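Local coordinates for uncharacterized protein (Acinetobacter baumannii, PDB 4L3U) that is of unknown function but folds as a small all-helical single-chain protein of the DUF4844 family, at residues Q29-A33 / R48-N52; K74-L78 / V112-E118; R98-A102 / W124-E129. All blocks are in the same frame, centred on the assembly; numbering follows the deposited sequence.

Contact 1 of 3, residues Q29-A33 / R48-N52; sequences QDHFA and RMSLN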
ATOM      1  N   GLN A  29      -0.174  -2.681  11.977  1.00 31.95           N
ATOM      2  CA  GLN A  29      -0.970  -1.503  12.267  1.00 33.10           C
ATOM      3  C   GLN A  29      -2.307  -1.544  11.543  1.00 32.40           C
ATOM      4  O   GLN A  29      -2.453  -2.213  10.518  1.00 34.63           O
ATOM      5  CB  GLN A  29      -0.201  -0.248  11.863  1.00 35.63           C
ATOM      6  CG  GLN A  29       1.082  -0.044  12.645  1.00 40.68           C
ATOM      7  CD  GLN A  29       2.005   0.953  11.982  1.00 45.23           C
ATOM      8  OE1 GLN A  29       1.637   1.593  10.998  1.00 46.55           O
ATOM      9  NE2 GLN A  29       3.215   1.083  12.512  1.00 47.60           N
ATOM     10  N   ASP A  30      -3.285  -0.838  12.099  1.00 31.23           N
ATOM     11  CA  ASP A  30      -4.537  -0.578  11.411  1.00 30.32           C
ATOM     12  C   ASP A  30      -4.315   0.689  10.606  1.00 31.36           C
ATOM     13  O   ASP A  30      -4.031   1.742  11.174  1.00 33.89           O
ATOM     14  CB  ASP A  30      -5.666  -0.371  12.420  1.00 32.95           C
ATOM     15  CG  ASP A  30      -7.031  -0.250  11.761  1.00 36.65           C
ATOM     16  OD1 ASP A  30      -7.102  -0.103  10.524  1.00 38.16           O
ATOM     17  OD2 ASP A  30      -8.042  -0.292  12.489  1.00 38.80           O
ATOM     18  N   HIS A  31      -4.435   0.586   9.288  1.00 30.20           N
ATOM     19  CA  HIS A  31      -4.138   1.714   8.412  1.00 28.40           C
ATOM     20  C   HIS A  31      -5.374   2.492   7.983  1.00 29.07           C
ATOM     21  O   HIS A  31      -5.284   3.383   7.137  1.00 31.01           O
ATOM     22  CB  HIS A  31      -3.401   1.216   7.175  1.00 26.90           C
ATOM     23  CG  HIS A  31      -2.118   0.523   7.490  1.00 27.95           C
ATOM     24  ND1 HIS A  31      -2.028  -0.844   7.643  1.00 31.28           N
ATOM     25  CD2 HIS A  31      -0.872   1.008   7.702  1.00 26.81           C
ATOM     26  CE1 HIS A  31      -0.780  -1.172   7.922  1.00 30.79           C
ATOM     27  NE2 HIS A  31      -0.059  -0.065   7.966  1.00 29.70           N
ATOM     28  N   PHE A  32      -6.518   2.173   8.578  1.00 30.37           N
ATOM     29  CA  PHE A  32      -7.787   2.711   8.110  1.00 33.27           C
ATOM     30  C   PHE A  32      -8.681   3.163   9.254  1.00 34.56           C
ATOM     31  O   PHE A  32      -9.897   2.955   9.241  1.00 32.65           O
ATOM     32  CB  PHE A  32      -8.481   1.665   7.244  1.00 35.01           C
ATOM     33  CG  PHE A  32      -7.646   1.215   6.082  1.00 33.26           C
ATOM     34  CD1 PHE A  32      -7.647   1.935   4.899  1.00 32.48           C
ATOM     35  CD2 PHE A  32      -6.825   0.103   6.184  1.00 30.76           C
ATOM     36  CE1 PHE A  32      -6.867   1.544   3.833  1.00 28.73           C
ATOM     37  CE2 PHE A  32      -6.046  -0.292   5.121  1.00 28.46           C
ATOM     38  CZ  PHE A  32      -6.067   0.431   3.942  1.00 27.55           C
ATOM     39  N   ALA A  33      -8.057   3.797  10.238  1.00 38.72           N
ATOM     40  CA  ALA A  33      -8.771   4.392  11.353  1.00 44.03           C
ATOM     41  C   ALA A  33      -8.957   5.877  11.094  1.00 47.98           C
ATOM     42  O   ALA A  33      -8.324   6.440  10.202  1.00 48.90           O
ATOM     43  CB  ALA A  33      -8.004   4.171  12.643  1.00 46.03           C
ATOM     44  N   ARG A  48     -12.621  -3.309   6.563  1.00 31.01           N
ATOM     45  CA  ARG A  48     -11.396  -2.732   7.105  1.00 30.25           C
ATOM     46  C   ARG A  48     -10.363  -3.814   7.363  1.00 31.29           C
ATOM     47  O   ARG A  48      -9.190  -3.665   7.025  1.00 31.36           O
ATOM     48  CB  ARG A  48     -11.657  -1.977   8.408  1.00 31.66           C
ATOM     49  CG  ARG A  48     -10.408  -1.273   8.931  1.00 32.36           C
ATOM     50  CD  ARG A  48     -10.581  -0.706  10.324  1.00 34.51           C
ATOM     51  NE  ARG A  48     -11.570   0.365  10.371  1.00 35.02           N
ATOM     52  CZ  ARG A  48     -11.644   1.274  11.338  1.00 37.97           C
ATOM     53  NH1 ARG A  48     -10.778   1.256  12.341  1.00 37.15           N
ATOM     54  NH2 ARG A  48     -12.581   2.209  11.300  1.00 41.52           N
HETATM   55  N   MSE A  49     -10.807  -4.900   7.982  1.00 31.61           N
HETATM   56  CA  MSE A  49      -9.932  -6.018   8.282  1.00 32.89           C
HETATM   57  C   MSE A  49      -9.374  -6.617   6.998  1.00 32.50           C
HETATM   58  O   MSE A  49      -8.189  -6.941   6.907  1.00 30.25           O
HETATM   59  CB  MSE A  49     -10.713  -7.081   9.032  1.00 35.55           C
HETATM   60  CG  MSE A  49      -9.874  -8.218   9.538  1.00 36.65           C
HETATM   61 SE   MSE A  49     -11.047  -9.569  10.256  0.75 70.44          SE
HETATM   62  CE  MSE A  49     -11.952  -8.494  11.620  1.00 34.30           C
ATOM     63  N   SER A  50     -10.249  -6.766   6.011  1.00 34.47           N
ATOM     64  CA  SER A  50      -9.872  -7.278   4.702  1.00 33.24           C
ATOM     65  C   SER A  50      -8.796  -6.394   4.064  1.00 30.63           C
ATOM     66  O   SER A  50      -7.904  -6.887   3.373  1.00 27.17           O
ATOM     67  CB  SER A  50     -11.112  -7.344   3.805  1.00 37.14           C
ATOM     68  OG  SER A  50     -10.833  -7.975   2.574  1.00 41.51           O
ATOM     69  N   LEU A  51      -8.886  -5.088   4.311  1.00 30.88           N
ATOM     70  CA  LEU A  51      -7.943  -4.120   3.751  1.00 27.46           C
ATOM     71  C   LEU A  51      -6.594  -4.141   4.456  1.00 26.25           C
ATOM     72  O   LEU A  51      -5.550  -4.108   3.808  1.00 25.42           O
ATOM     73  CB  LEU A  51      -8.527  -2.712   3.826  1.00 30.03           C
ATOM     74  CG  LEU A  51      -9.644  -2.410   2.832  1.00 31.96           C
ATOM     75  CD1 LEU A  51     -10.356  -1.117   3.191  1.00 30.78           C
ATOM     76  CD2 LEU A  51      -9.073  -2.328   1.433  1.00 32.48           C
ATOM     77  N   ASN A  52      -6.618  -4.173   5.784  1.00 27.66           N
ATOM     78  CA  ASN A  52      -5.393  -4.291   6.560  1.00 29.74           C
ATOM     79  C   ASN A  52      -4.638  -5.568   6.187  1.00 33.03           C
ATOM     80  O   ASN A  52      -3.406  -5.595   6.170  1.00 30.60           O
ATOM     81  CB  ASN A  52      -5.715  -4.270   8.054  1.00 29.58           C
ATOM     82  CG  ASN A  52      -6.055  -2.882   8.551  1.00 30.92           C
ATOM     83  OD1 ASN A  52      -5.353  -1.919   8.252  1.00 32.32           O
ATOM     84  ND2 ASN A  52      -7.143  -2.769   9.304  1.00 32.12           N
TER
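D30 and N52 meet with their flat ends almost perpendicular, carboxylate and amide planes 88° apart. N52 ND2 donates to D30 OD1 at 2.9 Å, coming from well above the carboxylate plane although the acceptor lies close to the plane of the amide. The other end of that amide turns to the loop backbone: N52 OD1 takes the N-H of H31 at 2.9 Å, in a nearly straight bond (176°). Asparagine suits the position because it carries a donor and an acceptor side by side, one for a side chain and one for a peptide. D30 OD1 also accepts from F32 N, two residues on, at 3.1 Å. This is an Asx turn, and its N-H arrives from the face opposite to N52 ND2. It lies in the loop between helices 14-27 and 45-68, and its internal bond is consistent with a well-defined turn where N52 docks. With CG anti to the backbone N (chi1 -174°), D30 reaches across to R48 as well: R48 NH1 meets D30 OD2 on its syn side at 3.1 Å in a salt bridge, and the two side chains lie crosswise. Three bonds thus fix the rotation of the carboxylate. F32 O sits over the centre of the guanidinium, 3.2 Å from R48 CZ, while R48 NH2 is bonded to V42 O. The F32 ring receives L51 CB over one face, offset toward the rim, in a CH-pi contact with F32 CE2 to L51 CB 3.7 Å. At its edge lies the N52 amide, with F32 CD2 3.2 Å from N52 OD1.

Contact 2 of 3, residues K74-L78 / V112-E118; sequences KAELL and VGLESSE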
ATOM      1  N   LYS A  74      15.384  -0.894  -7.542  1.00 26.07           N
ATOM      2  CA  LYS A  74      14.183  -0.070  -7.616  1.00 23.81           C
ATOM      3  C   LYS A  74      13.087  -0.805  -8.371  1.00 23.04           C
ATOM      4  O   LYS A  74      11.917  -0.755  -7.991  1.00 21.91           O
ATOM      5  CB  LYS A  74      14.482   1.271  -8.291  1.00 22.84           C
ATOM      6  CG  LYS A  74      15.541   2.092  -7.580  1.00 21.78           C
ATOM      7  CD  LYS A  74      15.106   2.486  -6.185  1.00 21.73           C
ATOM      8  CE  LYS A  74      16.149   3.357  -5.523  1.00 28.92           C
ATOM      9  NZ  LYS A  74      15.669   3.906  -4.232  1.00 30.15           N
ATOM     10  N   ALA A  75      13.477  -1.502  -9.434  1.00 23.73           N
ATOM     11  CA  ALA A  75      12.521  -2.228 -10.260  1.00 22.40           C
ATOM     12  C   ALA A  75      11.885  -3.373  -9.478  1.00 22.66           C
ATOM     13  O   ALA A  75      10.693  -3.645  -9.625  1.00 22.16           O
ATOM     14  CB  ALA A  75      13.195  -2.748 -11.514  1.00 22.80           C
ATOM     15  N   GLU A  76      12.681  -4.037  -8.645  1.00 23.21           N
ATOM     16  CA  GLU A  76      12.182  -5.118  -7.803  1.00 22.64           C
ATOM     17  C   GLU A  76      11.187  -4.590  -6.792  1.00 22.86           C
ATOM     18  O   GLU A  76      10.106  -5.147  -6.620  1.00 25.63           O
ATOM     19  CB  GLU A  76      13.334  -5.801  -7.066  1.00 24.45           C
ATOM     20  CG  GLU A  76      14.179  -6.696  -7.950  1.00 27.88           C
ATOM     21  CD  GLU A  76      15.497  -7.087  -7.309  1.00 30.01           C
ATOM     22  OE1 GLU A  76      15.722  -6.728  -6.138  1.00 32.65           O
ATOM     23  OE2 GLU A  76      16.311  -7.756  -7.979  1.00 32.22           O
ATOM     24  N   LEU A  77      11.559  -3.511  -6.122  1.00 22.48           N
ATOM     25  CA  LEU A  77      10.689  -2.896  -5.136  1.00 23.21           C
ATOM     26  C   LEU A  77       9.395  -2.403  -5.779  1.00 24.01           C
ATOM     27  O   LEU A  77       8.331  -2.467  -5.169  1.00 26.66           O
ATOM     28  CB  LEU A  77      11.412  -1.738  -4.452  1.00 22.48           C
ATOM     29  CG  LEU A  77      12.649  -2.120  -3.639  1.00 20.52           C
ATOM     30  CD1 LEU A  77      13.429  -0.870  -3.279  1.00 22.88           C
ATOM     31  CD2 LEU A  77      12.260  -2.896  -2.394  1.00 20.61           C
ATOM     32  N   LEU A  78       9.485  -1.921  -7.015  1.00 22.73           N
ATOM     33  CA  LEU A  78       8.320  -1.369  -7.697  1.00 21.36           C
ATOM     34  C   LEU A  78       7.332  -2.454  -8.096  1.00 20.26           C
ATOM     35  O   LEU A  78       6.125  -2.247  -8.042  1.00 24.23           O
ATOM     36  CB  LEU A  78       8.746  -0.584  -8.939  1.00 23.23           C
ATOM     37  CG  LEU A  78       7.618   0.089  -9.733  1.00 23.01           C
ATOM     38  CD1 LEU A  78       6.894   1.129  -8.891  1.00 22.71           C
ATOM     39  CD2 LEU A  78       8.162   0.714 -11.009  1.00 22.87           C
ATOM     40  N   VAL A 112      10.969   1.697   1.745  1.00 25.29           N
ATOM     41  CA  VAL A 112      11.913   0.974   0.888  1.00 26.58           C
ATOM     42  C   VAL A 112      12.785   1.904   0.049  1.00 29.09           C
ATOM     43  O   VAL A 112      13.577   1.447  -0.773  1.00 30.16           O
ATOM     44  CB  VAL A 112      11.188  -0.008  -0.064  1.00 23.90           C
ATOM     45  CG1 VAL A 112      10.303  -0.960   0.728  1.00 22.39           C
ATOM     46  CG2 VAL A 112      10.375   0.745  -1.116  1.00 23.37           C
ATOM     47  N   GLY A 113      12.617   3.208   0.236  1.00 31.53           N
ATOM     48  CA  GLY A 113      13.443   4.184  -0.451  1.00 30.99           C
ATOM     49  C   GLY A 113      13.157   4.274  -1.933  1.00 30.00           C
ATOM     50  O   GLY A 113      14.060   4.505  -2.733  1.00 31.10           O
ATOM     51  N   LEU A 114      11.895   4.093  -2.296  1.00 30.57           N
ATOM     52  CA  LEU A 114      11.474   4.209  -3.681  1.00 30.68           C
ATOM     53  C   LEU A 114      10.865   5.586  -3.880  1.00 32.09           C
ATOM     54  O   LEU A 114       9.972   5.987  -3.139  1.00 32.66           O
ATOM     55  CB  LEU A 114      10.452   3.124  -4.005  1.00 30.64           C
ATOM     56  CG  LEU A 114      10.167   2.880  -5.484  1.00 30.90           C
ATOM     57  CD1 LEU A 114      11.405   2.394  -6.209  1.00 29.67           C
ATOM     58  CD2 LEU A 114       9.052   1.875  -5.615  1.00 30.99           C
ATOM     59  N   GLU A 115      11.347   6.317  -4.874  1.00 33.31           N
ATOM     60  CA  GLU A 115      10.914   7.697  -5.058  1.00 36.05           C
ATOM     61  C   GLU A 115       9.485   7.818  -5.572  1.00 35.12           C
ATOM     62  O   GLU A 115       8.681   8.570  -5.021  1.00 36.65           O
ATOM     63  CB  GLU A 115      11.861   8.417  -6.005  1.00 40.49           C
ATOM     64  CG  GLU A 115      13.227   8.628  -5.412  1.00 46.84           C
ATOM     65  CD  GLU A 115      14.143   9.383  -6.343  1.00 52.56           C
ATOM     66  OE1 GLU A 115      13.674   9.792  -7.429  1.00 51.41           O
ATOM     67  OE2 GLU A 115      15.329   9.568  -5.988  1.00 56.26           O
ATOM     68  N   SER A 116       9.177   7.076  -6.628  1.00 32.76           N
ATOM     69  CA  SER A 116       7.889   7.184  -7.302  1.00 31.36           C
ATOM     70  C   SER A 116       7.248   5.813  -7.488  1.00 26.22           C
ATOM     71  O   SER A 116       7.918   4.785  -7.393  1.00 24.25           O
ATOM     72  CB  SER A 116       8.084   7.855  -8.666  1.00 33.84           C
ATOM     73  OG  SER A 116       6.899   7.821  -9.442  1.00 36.71           O
ATOM     74  N   SER A 117       5.944   5.811  -7.746  1.00 24.82           N
ATOM     75  CA  SER A 117       5.240   4.595  -8.130  1.00 25.20           C
ATOM     76  C   SER A 117       5.009   4.573  -9.640  1.00 25.17           C
ATOM     77  O   SER A 117       4.181   3.812 -10.129  1.00 26.36           O
ATOM     78  CB  SER A 117       3.901   4.498  -7.399  1.00 25.66           C
ATOM     79  OG  SER A 117       3.029   5.539  -7.799  1.00 27.62           O
ATOM     80  N   GLU A 118       5.734   5.419 -10.368  1.00 24.98           N
ATOM     81  CA  GLU A 118       5.642   5.472 -11.826  1.00 24.98           C
ATOM     82  C   GLU A 118       4.212   5.675 -12.291  1.00 25.04           C
ATOM     83  O   GLU A 118       3.794   5.124 -13.307  1.00 25.85           O
ATOM     84  CB  GLU A 118       6.201   4.194 -12.442  1.00 27.14           C
ATOM     85  CG  GLU A 118       7.650   3.935 -12.106  1.00 28.92           C
ATOM     86  CD  GLU A 118       8.582   4.950 -12.733  1.00 29.24           C
ATOM     87  OE1 GLU A 118       8.121   5.742 -13.582  1.00 28.97           O
ATOM     88  OE2 GLU A 118       9.776   4.950 -12.379  1.00 29.89           O
TER
HETATM   89  O   HOH W   1      15.490   2.051  -2.504  1.00 39.06           O
HETATM   90  O   HOH W   2      13.994   5.517  -6.122  1.00 43.23           O
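L114 wedges its two methyl branches between K74 and L78, one helical turn apart, where the loop joining helices 95-112 and 120-134 passes over the first turn of helix 74-86. The L114 and K74 side chains slide past each other in opposite directions, L114 CD1 lying 3.7 Å from K74 CD, while L114 CD2 lies 3.9 Å from L78 CA. A branched leucine fits here because each methyl finds its own neighbour. L77 and V112 approach tip to tip, with L77 CD2 3.9 Å from V112 CB; both are buried, and Y66 of helix 45-68 touches each. L78, its CG anti to the backbone N (chi1 -178°), crosses L114 at about a right angle and places L78 CD1 3.9 Å from S117 CA. A water 3.0 Å from both K74 NZ and E115 N joins them, the bond to the lysine weak and its tip doubtfully placed.

Further out, G113 leaves the helix with a positive phi of 70°, easy for glycine. S116 forms an ST turn, S116 OG accepting from E118 N at 2.8 Å. The E118 side chain crosses L78, E118 CG standing 3.4 Å from L78 CD2.

Contact 3 of 3, residues R98-A102 / W124-E129; sequences REQVA and WVYGEE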
ATOM      1  N   ARG A  98     -10.324   4.843  -1.025  1.00 31.38           N
ATOM      2  CA  ARG A  98      -9.285   4.678  -2.037  1.00 29.67           C
ATOM      3  C   ARG A  98      -8.105   5.605  -1.773  1.00 29.40           C
ATOM      4  O   ARG A  98      -6.955   5.228  -1.990  1.00 29.51           O
ATOM      5  CB  ARG A  98      -9.827   4.925  -3.444  1.00 30.00           C
ATOM      6  CG  ARG A  98     -10.702   3.808  -3.970  1.00 28.78           C
ATOM      7  CD  ARG A  98     -10.762   3.828  -5.482  1.00 29.34           C
ATOM      8  NE  ARG A  98     -11.136   5.142  -5.991  1.00 32.88           N
ATOM      9  CZ  ARG A  98     -12.387   5.583  -6.094  1.00 34.90           C
ATOM     10  NH1 ARG A  98     -13.409   4.818  -5.724  1.00 35.88           N
ATOM     11  NH2 ARG A  98     -12.616   6.798  -6.567  1.00 35.68           N
ATOM     12  N   GLU A  99      -8.394   6.817  -1.306  1.00 30.01           N
ATOM     13  CA  GLU A  99      -7.348   7.790  -1.012  1.00 31.02           C
ATOM     14  C   GLU A  99      -6.493   7.333   0.161  1.00 30.39           C
ATOM     15  O   GLU A  99      -5.290   7.577   0.194  1.00 32.79           O
ATOM     16  CB  GLU A  99      -7.956   9.158  -0.699  1.00 34.28           C
ATOM     17  CG  GLU A  99      -8.609   9.846  -1.889  1.00 37.72           C
ATOM     18  CD  GLU A  99      -7.606  10.393  -2.891  1.00 42.06           C
ATOM     19  OE1 GLU A  99      -6.384  10.258  -2.663  1.00 43.54           O
ATOM     20  OE2 GLU A  99      -8.046  10.963  -3.911  1.00 44.35           O
ATOM     21  N   GLN A 100      -7.120   6.671   1.126  1.00 29.30           N
ATOM     22  CA  GLN A 100      -6.403   6.196   2.300  1.00 29.97           C
ATOM     23  C   GLN A 100      -5.489   5.028   1.935  1.00 27.38           C
ATOM     24  O   GLN A 100      -4.412   4.876   2.508  1.00 27.70           O
ATOM     25  CB  GLN A 100      -7.380   5.777   3.400  1.00 34.89           C
ATOM     26  CG  GLN A 100      -6.707   5.519   4.737  1.00 39.29           C
ATOM     27  CD  GLN A 100      -6.093   6.771   5.335  1.00 43.41           C
ATOM     28  OE1 GLN A 100      -6.414   7.890   4.931  1.00 44.98           O
ATOM     29  NE2 GLN A 100      -5.199   6.586   6.302  1.00 45.28           N
ATOM     30  N   VAL A 101      -5.924   4.206   0.985  1.00 25.86           N
ATOM     31  CA  VAL A 101      -5.114   3.090   0.506  1.00 26.98           C
ATOM     32  C   VAL A 101      -3.862   3.613  -0.190  1.00 27.56           C
ATOM     33  O   VAL A 101      -2.772   3.072  -0.012  1.00 27.71           O
ATOM     34  CB  VAL A 101      -5.905   2.185  -0.470  1.00 26.21           C
ATOM     35  CG1 VAL A 101      -4.981   1.197  -1.184  1.00 27.29           C
ATOM     36  CG2 VAL A 101      -6.990   1.434   0.266  1.00 26.41           C
ATOM     37  N   ALA A 102      -4.032   4.662  -0.989  1.00 28.36           N
ATOM     38  CA  ALA A 102      -2.919   5.288  -1.689  1.00 26.58           C
ATOM     39  C   ALA A 102      -1.924   5.877  -0.693  1.00 28.13           C
ATOM     40  O   ALA A 102      -0.721   5.681  -0.825  1.00 31.15           O
ATOM     41  CB  ALA A 102      -3.429   6.363  -2.627  1.00 25.15           C
ATOM     42  N   TRP A 124      -4.543   3.906 -10.269  1.00 28.20           N
ATOM     43  CA  TRP A 124      -5.392   3.037  -9.473  1.00 26.70           C
ATOM     44  C   TRP A 124      -6.550   3.834  -8.870  1.00 28.22           C
ATOM     45  O   TRP A 124      -7.703   3.407  -8.926  1.00 29.62           O
ATOM     46  CB  TRP A 124      -4.557   2.372  -8.378  1.00 26.40           C
ATOM     47  CG  TRP A 124      -5.313   1.389  -7.532  1.00 27.82           C
ATOM     48  CD1 TRP A 124      -5.506   0.061  -7.790  1.00 27.89           C
ATOM     49  CD2 TRP A 124      -5.975   1.653  -6.287  1.00 28.30           C
ATOM     50  NE1 TRP A 124      -6.245  -0.515  -6.786  1.00 26.69           N
ATOM     51  CE2 TRP A 124      -6.545   0.442  -5.852  1.00 27.26           C
ATOM     52  CE3 TRP A 124      -6.141   2.804  -5.504  1.00 28.52           C
ATOM     53  CZ2 TRP A 124      -7.269   0.344  -4.665  1.00 28.02           C
ATOM     54  CZ3 TRP A 124      -6.861   2.702  -4.324  1.00 28.73           C
ATOM     55  CH2 TRP A 124      -7.415   1.481  -3.917  1.00 28.47           C
ATOM     56  N   VAL A 125      -6.244   5.003  -8.313  1.00 28.84           N
ATOM     57  CA  VAL A 125      -7.257   5.826  -7.653  1.00 28.79           C
ATOM     58  C   VAL A 125      -8.272   6.424  -8.631  1.00 28.06           C
ATOM     59  O   VAL A 125      -9.476   6.356  -8.390  1.00 28.43           O
ATOM     60  CB  VAL A 125      -6.618   6.978  -6.833  1.00 23.27           C
ATOM     61  CG1 VAL A 125      -7.694   7.875  -6.234  1.00 23.11           C
ATOM     62  CG2 VAL A 125      -5.745   6.429  -5.726  1.00 21.08           C
ATOM     63  N   TYR A 126      -7.784   7.003  -9.727  1.00 28.37           N
ATOM     64  CA  TYR A 126      -8.635   7.773 -10.639  1.00 29.45           C
ATOM     65  C   TYR A 126      -8.899   7.089 -11.981  1.00 32.25           C
ATOM     66  O   TYR A 126      -9.659   7.602 -12.800  1.00 33.80           O
ATOM     67  CB  TYR A 126      -8.010   9.149 -10.885  1.00 29.09           C
ATOM     68  CG  TYR A 126      -7.639   9.870  -9.609  1.00 28.82           C
ATOM     69  CD1 TYR A 126      -8.597  10.538  -8.862  1.00 28.87           C
ATOM     70  CD2 TYR A 126      -6.333   9.868  -9.143  1.00 29.56           C
ATOM     71  CE1 TYR A 126      -8.265  11.191  -7.688  1.00 30.17           C
ATOM     72  CE2 TYR A 126      -5.991  10.519  -7.973  1.00 29.99           C
ATOM     73  CZ  TYR A 126      -6.961  11.179  -7.250  1.00 30.22           C
ATOM     74  OH  TYR A 126      -6.625  11.825  -6.086  1.00 30.97           O
ATOM     75  N   GLY A 127      -8.277   5.938 -12.211  1.00 33.03           N
ATOM     76  CA  GLY A 127      -8.433   5.242 -13.474  1.00 31.95           C
ATOM     77  C   GLY A 127      -9.871   4.860 -13.748  1.00 31.88           C
ATOM     78  O   GLY A 127     -10.527   5.464 -14.593  1.00 31.33           O
ATOM     79  N   GLU A 128     -10.361   3.860 -13.023  1.00 35.13           N
ATOM     80  CA  GLU A 128     -11.708   3.346 -13.230  1.00 38.85           C
ATOM     81  C   GLU A 128     -12.760   4.436 -13.034  1.00 39.31           C
ATOM     82  O   GLU A 128     -13.825   4.392 -13.645  1.00 38.65           O
ATOM     83  CB  GLU A 128     -11.985   2.176 -12.282  1.00 38.77           C
ATOM     84  N   GLU A 129     -12.456   5.413 -12.188  1.00 40.43           N
ATOM     85  CA  GLU A 129     -13.371   6.524 -11.955  1.00 40.98           C
ATOM     86  C   GLU A 129     -13.528   7.387 -13.208  1.00 38.20           C
ATOM     87  O   GLU A 129     -14.647   7.679 -13.626  1.00 38.79           O
ATOM     88  CB  GLU A 129     -12.884   7.380 -10.786  1.00 45.25           C
ATOM     89  CG  GLU A 129     -13.843   8.491 -10.398  1.00 52.80           C
ATOM     90  CD  GLU A 129     -13.314   9.349  -9.261  1.00 61.78           C
ATOM     91  OE1 GLU A 129     -12.401   8.891  -8.542  1.00 64.89           O
ATOM     92  OE2 GLU A 129     -13.807  10.487  -9.089  1.00 65.62           O
TER
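From helix 95-112, R98 lies against W124, V125 and E129 of helix 120-134. Near the backbone its CB and CG lie by the far end of the W124 indole: R98 CB is 3.8 Å from W124 CZ3, and R98 O sits at the ring edge. A bend at chi3 (-52°) then turns the guanidinium toward the next turn. There R98 NE gives a weak hydrogen bond to V125 O at 3.2 Å, and R98 NH2 forms a salt bridge with E129 OE1 at 2.9 Å, the carboxylate oxygen lying at the guanidinium edge. The two planes stand 67° apart. Helix 120-134 is kinked here, the N of E128 and E129 lacking a bond to the turn before, which is consistent with V125 O accepting from R98 instead. An arginine, long and with several donors, can serve both this carbonyl and the acid beyond it. E99 follows, folding at chi2 so that E99 OE2 accepts a weak bond from Y126 OH at 2.7 Å. V101 lays CG1 3.7 Å from W124 CH2, its side chain at about a right angle to the indole. A102, a small apolar residue, meets V125, its CB 3.9 Å from V125 CG2.

The segments run roughly antiparallel: their N-to-C directions make 147°, and their axes come within 10.2 Å. W124 NE1 bonds to I88 O, R98 NH1 weakly to L93 O, and both V101 and W124 touch I85, so helix 74-86 and the chain following it flank the pair; V101 also touches F32 of the loop before helix 45-68.

From the N terminus, helix 14-27 leads into the loop that contact 1 closes on the start of helix 45-68; this short closure is complete before either of the others begins. Helix 74-86 then opens contact 2 at its first turn, which is closed only after helix 95-112 has passed. Contact 3 opens on that same helix and closes on helix 120-134, so contacts 2 and 3 cross along the chain and between them tie together helices 74-86, 95-112 and 120-134. Contacts 1 and 2 lie on opposite sides of the chain's centre, their centres about 23 Å apart. Contacts 1 and 3 touch, with F32 CE1 3.6 Å from V101 CG2, which brings the loop after helix 14-27 against helix 95-112.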